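GP37 (Pseudomonas phage phikz, PDB 5FT0) probably inhibits the RNA degradosome of its bacterial host by acting on RNase E. Local coordinates at residues V35-P38 and V39-S42; R71-V74 and L75-I79; N233-L236 and N237-A240. All blocks are in the same frame, centred on the assembly; numbering follows the deposited sequence.

Contact 1: residues V35-P38 and V39-S42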
# COMPACT_ATOMS: atom_id res chain seq x y z
N VAL A 35 20.65 17.87 -0.99
CA VAL A 35 22.05 17.52 -0.81
C VAL A 35 22.60 17.04 -2.14
O VAL A 35 21.92 16.33 -2.89
CB VAL A 35 22.23 16.46 0.30
CG1 VAL A 35 21.30 15.27 0.06
CG2 VAL A 35 23.68 16.00 0.39
N PHE A 36 23.83 17.45 -2.45
CA PHE A 36 24.49 17.08 -3.69
C PHE A 36 25.36 15.85 -3.49
O PHE A 36 26.07 15.73 -2.48
CB PHE A 36 25.32 18.25 -4.21
CG PHE A 36 26.15 17.93 -5.42
CD1 PHE A 36 25.56 17.54 -6.61
CD2 PHE A 36 27.53 18.03 -5.37
CE1 PHE A 36 26.32 17.25 -7.72
CE2 PHE A 36 28.30 17.75 -6.48
CZ PHE A 36 27.70 17.35 -7.66
N ASN A 37 25.30 14.92 -4.44
CA ASN A 37 26.12 13.71 -4.38
C ASN A 37 27.16 13.75 -5.49
O ASN A 37 26.82 13.58 -6.67
CB ASN A 37 25.25 12.46 -4.51
CG ASN A 37 26.04 11.18 -4.28
OD1 ASN A 37 27.20 11.22 -3.86
ND2 ASN A 37 25.41 10.04 -4.55
N PRO A 38 28.44 13.96 -5.16
CA PRO A 38 29.46 14.11 -6.22
C PRO A 38 29.78 12.82 -6.96
O PRO A 38 30.29 12.89 -8.09
CB PRO A 38 30.69 14.63 -5.46
CG PRO A 38 30.16 15.14 -4.15
CD PRO A 38 28.99 14.27 -3.83
N VAL A 39 29.50 11.65 -6.38
CA VAL A 39 29.91 10.40 -7.02
C VAL A 39 29.11 10.15 -8.29
O VAL A 39 29.67 9.84 -9.35
CB VAL A 39 29.79 9.23 -6.03
CG1 VAL A 39 29.86 7.90 -6.77
CG2 VAL A 39 30.89 9.31 -4.98
N ASP A 40 27.79 10.28 -8.21
CA ASP A 40 26.93 10.12 -9.38
C ASP A 40 26.45 11.44 -9.95
O ASP A 40 25.68 11.44 -10.92
CB ASP A 40 25.73 9.22 -9.04
CG ASP A 40 24.76 9.88 -8.07
OD1 ASP A 40 25.20 10.74 -7.27
OD2 ASP A 40 23.56 9.54 -8.10
N ILE A 41 26.88 12.57 -9.38
CA ILE A 41 26.54 13.91 -9.86
C ILE A 41 25.03 14.08 -9.88
O ILE A 41 24.44 14.35 -10.92
CB ILE A 41 27.15 14.19 -11.24
CG1 ILE A 41 28.61 13.72 -11.29
CG2 ILE A 41 27.10 15.68 -11.57
CD1 ILE A 41 29.11 13.46 -12.70
N SER A 42 24.39 13.93 -8.72
CA SER A 42 22.95 14.08 -8.64
C SER A 42 22.59 14.89 -7.40
O SER A 42 23.38 15.00 -6.46
CB SER A 42 22.23 12.72 -8.60
OG SER A 42 22.50 12.03 -7.39

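Contact 2: residues R71-V74 and L75-I79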
# COMPACT_ATOMS: atom_id res chain seq x y z
N ARG A 71 15.10 25.50 -6.29
CA ARG A 71 13.80 26.16 -6.26
C ARG A 71 13.12 26.09 -7.61
O ARG A 71 11.92 25.80 -7.71
CB ARG A 71 13.96 27.61 -5.82
CG ARG A 71 12.65 28.38 -5.75
CD ARG A 71 12.88 29.85 -5.41
NE ARG A 71 13.57 30.02 -4.13
CZ ARG A 71 12.95 30.21 -2.97
NH1 ARG A 71 11.62 30.26 -2.93
NH2 ARG A 71 13.65 30.35 -1.86
N GLU A 72 13.87 26.34 -8.69
CA GLU A 72 13.31 26.25 -10.03
C GLU A 72 12.87 24.82 -10.33
O GLU A 72 11.79 24.60 -10.89
CB GLU A 72 14.33 26.72 -11.07
CG GLU A 72 13.98 28.04 -11.72
CD GLU A 72 14.78 28.28 -12.99
OE1 GLU A 72 15.90 27.72 -13.11
OE2 GLU A 72 14.30 29.02 -13.87
N TYR A 73 13.69 23.84 -9.97
CA TYR A 73 13.35 22.45 -10.26
C TYR A 73 12.05 22.05 -9.56
O TYR A 73 11.17 21.44 -10.17
CB TYR A 73 14.48 21.51 -9.84
CG TYR A 73 14.14 20.06 -10.08
CD1 TYR A 73 14.27 19.50 -11.34
CD2 TYR A 73 13.65 19.26 -9.06
CE1 TYR A 73 13.93 18.18 -11.58
CE2 TYR A 73 13.31 17.94 -9.28
CZ TYR A 73 13.46 17.41 -10.54
OH TYR A 73 13.12 16.09 -10.77
N VAL A 74 11.93 22.38 -8.27
CA VAL A 74 10.74 21.99 -7.52
C VAL A 74 9.50 22.67 -8.10
O VAL A 74 8.43 22.06 -8.19
CB VAL A 74 10.92 22.32 -6.02
CG1 VAL A 74 9.63 22.04 -5.26
CG2 VAL A 74 12.07 21.52 -5.44
N LEU A 75 9.63 23.94 -8.51
CA LEU A 75 8.51 24.62 -9.16
C LEU A 75 8.09 23.90 -10.43
O LEU A 75 6.90 23.75 -10.70
CB LEU A 75 8.88 26.07 -9.46
CG LEU A 75 8.81 27.06 -8.30
CD1 LEU A 75 9.24 28.45 -8.75
CD2 LEU A 75 7.41 27.09 -7.72
N SER A 76 9.06 23.42 -11.22
CA SER A 76 8.73 22.73 -12.46
C SER A 76 7.98 21.43 -12.19
O SER A 76 7.16 21.01 -13.01
CB SER A 76 10.00 22.46 -13.28
OG SER A 76 10.73 21.38 -12.74
N ARG A 77 8.26 20.77 -11.06
CA ARG A 77 7.50 19.58 -10.70
C ARG A 77 6.10 19.94 -10.23
O ARG A 77 5.14 19.20 -10.48
CB ARG A 77 8.23 18.78 -9.62
CG ARG A 77 9.63 18.28 -10.01
CD ARG A 77 9.62 17.42 -11.27
NE ARG A 77 8.82 16.21 -11.12
CZ ARG A 77 9.32 15.01 -10.80
NH1 ARG A 77 10.62 14.87 -10.59
NH2 ARG A 77 8.51 13.97 -10.69
N ILE A 78 5.95 21.07 -9.53
CA ILE A 78 4.63 21.50 -9.09
C ILE A 78 3.78 21.92 -10.29
O ILE A 78 2.59 21.59 -10.37
CB ILE A 78 4.74 22.63 -8.06
CG1 ILE A 78 5.47 22.15 -6.81
CG2 ILE A 78 3.37 23.19 -7.70
CD1 ILE A 78 5.69 23.24 -5.77
N ILE A 79 4.37 22.64 -11.24
CA ILE A 79 3.65 23.03 -12.45
C ILE A 79 3.17 21.80 -13.21
O ILE A 79 1.99 21.68 -13.56
CB ILE A 79 4.53 23.93 -13.33
CG1 ILE A 79 4.85 25.25 -12.62
CG2 ILE A 79 3.86 24.18 -14.68
CD1 ILE A 79 5.92 26.06 -13.30

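Contact 3: residues N233-L236 and N237-A240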
# COMPACT_ATOMS: atom_id res chain seq x y z
N ASN A 233 -0.65 -8.83 -22.26
CA ASN A 233 -0.50 -9.88 -23.27
C ASN A 233 -1.80 -10.17 -24.00
O ASN A 233 -1.78 -10.54 -25.18
CB ASN A 233 0.05 -11.15 -22.62
CG ASN A 233 -0.75 -11.60 -21.42
OD1 ASN A 233 -1.17 -10.78 -20.59
ND2 ASN A 233 -0.98 -12.90 -21.30
N GLN A 234 -2.95 -10.00 -23.33
CA GLN A 234 -4.26 -10.11 -23.95
C GLN A 234 -5.09 -8.87 -23.63
O GLN A 234 -4.91 -8.26 -22.56
CB GLN A 234 -5.00 -11.37 -23.49
CG GLN A 234 -5.03 -12.51 -24.51
CD GLN A 234 -3.68 -13.19 -24.70
OE1 GLN A 234 -3.09 -13.70 -23.74
NE2 GLN A 234 -3.19 -13.20 -25.93
N PRO A 235 -5.98 -8.47 -24.53
CA PRO A 235 -6.77 -7.24 -24.33
C PRO A 235 -7.70 -7.32 -23.12
O PRO A 235 -7.96 -8.40 -22.58
CB PRO A 235 -7.56 -7.09 -25.63
CG PRO A 235 -7.43 -8.42 -26.33
CD PRO A 235 -6.14 -9.00 -25.89
N LEU A 236 -8.22 -6.16 -22.71
CA LEU A 236 -8.98 -6.13 -21.46
C LEU A 236 -10.34 -6.78 -21.61
O LEU A 236 -10.74 -7.62 -20.79
CB LEU A 236 -9.08 -4.70 -20.92
CG LEU A 236 -9.90 -4.42 -19.64
CD1 LEU A 236 -11.38 -4.17 -19.94
CD2 LEU A 236 -9.70 -5.47 -18.54
N ASN A 237 -11.05 -6.44 -22.68
CA ASN A 237 -12.36 -7.00 -22.97
C ASN A 237 -12.31 -8.44 -23.48
O ASN A 237 -13.37 -9.00 -23.80
CB ASN A 237 -13.07 -6.11 -24.00
CG ASN A 237 -12.22 -5.86 -25.23
OD1 ASN A 237 -11.14 -6.44 -25.39
ND2 ASN A 237 -12.68 -4.97 -26.10
N SER A 238 -11.13 -9.06 -23.57
CA SER A 238 -11.08 -10.46 -24.00
C SER A 238 -11.72 -11.36 -22.94
O SER A 238 -11.80 -11.02 -21.76
CB SER A 238 -9.64 -10.91 -24.27
OG SER A 238 -8.84 -10.82 -23.10
N THR A 239 -12.17 -12.53 -23.38
CA THR A 239 -12.92 -13.42 -22.50
C THR A 239 -12.01 -14.09 -21.47
O THR A 239 -12.24 -13.99 -20.26
CB THR A 239 -13.67 -14.48 -23.32
OG1 THR A 239 -12.72 -15.24 -24.08
CG2 THR A 239 -14.65 -13.81 -24.27
N ALA A 240 -10.97 -14.78 -21.95
CA ALA A 240 -10.10 -15.53 -21.05
C ALA A 240 -9.51 -14.64 -19.96
O ALA A 240 -9.36 -15.06 -18.81
CB ALA A 240 -9.00 -16.22 -21.85

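Contact 1: residues V35-P38 and V39-S42
Asn37 and Ser42 form an antiparallel hydrogen-bonded pair with their CA atoms 5.3 Å apart, and the chain reverses between them through Pro38, Val39, Asp40 and Ile41. The bond from Asn37 N to Ser42 O is 2.8 Å and nearly straight; Ser42 N returns a longer one to Asn37 O, which also takes a weak bond from Ile41 N. Both side chains of the pair lie on one face of the sheet. Asn37 holds CG anti to its backbone N (chi1 -173°), which carries the carboxamide over the turn, where OD1 receives a weak bond from Val39 N at 3.4 Å. Its ND2 comes within 2.8 Å of Asp40 OD1, but at an angle too poor for a hydrogen bond. Asp40 OD2 accepts from Ser42 OG at 2.8 Å on the syn side, though well out of the carboxylate plane; a short polar residue suits this place. Phe36 CD1 comes 3.4 Å from Ser42 O, and Phe36 CE1 lies 4.2 Å from Ile41 CG2; the ring also touches Pro61 and Pro65. Proline fits the first turn position because its ring holds phi near -71°. Ile41 takes positive phi (57°), and with Ser42 it faces Asn37: this is a beta hairpin closed by a G1 beta bulge.

Contact 2: residues R71-V74 and L75-I79
Tyr73 and Arg77 are brought together by their torsions: the tyrosine extends with CG opposite its backbone N (chi1 178°), while the arginine bends at chi2 (-57°) and again at chi3, bringing its head round to the phenol. The two side chains run side by side and point the same way. Arg77 CG sits over one face of the Tyr73 ring, 4.2 Å from its centroid, in a CH-pi contact. Farther out, Arg77 NH1 gives Tyr73 OH a hydrogen bond that is short (2.8 Å) but bent; the hydroxyl lies at the guanidinium's edge, near its plane, and that plane stands almost perpendicular to the ring (88°). A long, flexible arginine suits this place because its methylenes can cover the ring while its end still reaches the hydroxyl. Tyr73 also stacks on Phe59, and Arg77 NH2 has a weak bond to Pro132 O.

The partners are four positions apart, about one turn of the alpha-helix 67-82, whose regular i to i+4 bonds run from Leu75 N to Arg71 O through Ile78 N to Val74 O. Tyr73 O serves two donors, Arg77 N at 3.1 Å and Ser76 OG at 2.6 Å. Serine suits the position since its short side chain can bend back to the preceding turn.

On another side of the helix, Val74 CG1 touches Ile78 CD1 at 4.2 Å, and Leu75 lays CG 3.4 Å from Arg71 O. Val74, a compact branched residue that packs well here, continues onto Ile6, Val45 and Cys47 of the four-stranded sheet, while Leu75 reaches Val220 on a strand of the larger sheet, so that the helix bridges the two sheets.

Contact 3: residues N233-L236 and N237-A240
Asn237 turns the OD1 of its flat carboxamide toward the Pro235 ring, 3.6 Å from Pro235 CB, while the next ring carbon, Pro235 CG, rests 3.9 Å from Ser238 CB. The amide oxygen is thus the part of Asn237 that touches the proline ring. The stronger link is polar. Ser238 keeps OG between its backbone N and carbonyl carbon (chi1 61°), which swings the hydroxyl back along the chain to donate to Pro235 O at 2.6 Å. The hydroxyl holds that carbonyl oxygen closely, and the backbone N-H of Ser238 adds a weak bond, with Ser238 N 3.4 Å from Pro235 O. Serine suits the place because its hydroxyl is short enough to fold back in this way. Leu236 sends its side chain elsewhere, onto Asp166, Glu102 and Leu245, while its carbonyl oxygen accepts from Gln242 NE2. At the other end of the segment, Asn233 packs against Pro248 of the second subunit. Leu236 and Asn237 take the backbone angles of a type I beta turn between Pro235 and Ser238. The turn leads directly into the helix 239-242, with Ser238 at the N-cap position although its hydroxyl makes no capping bond: a turn joining a strand to a short helix.

How the contacts relate
All three are local surface contacts, but Ser42 in contact 1 and Val74 in contact 2 are buried, whereas no touching residue of contact 3 is. Contact 1 is a hairpin turn and contact 3 a turn before a short helix; their centres lie about 25 Å from the chain centre, that of contact 2, within a helix, about 15 Å. The strand that opens at Ser42 carries Val45 and Cys47, which Val74 meets. Strand 220-232, touched by contact 2 at Val220, ends just before contact 3, which lies across the chain centre from contacts 1 and 2. Strand pairing dominates contact 1, helical bonds with a tyrosine-arginine pair contact 2, and one carbonyl held by a serine hydroxyl contact 3.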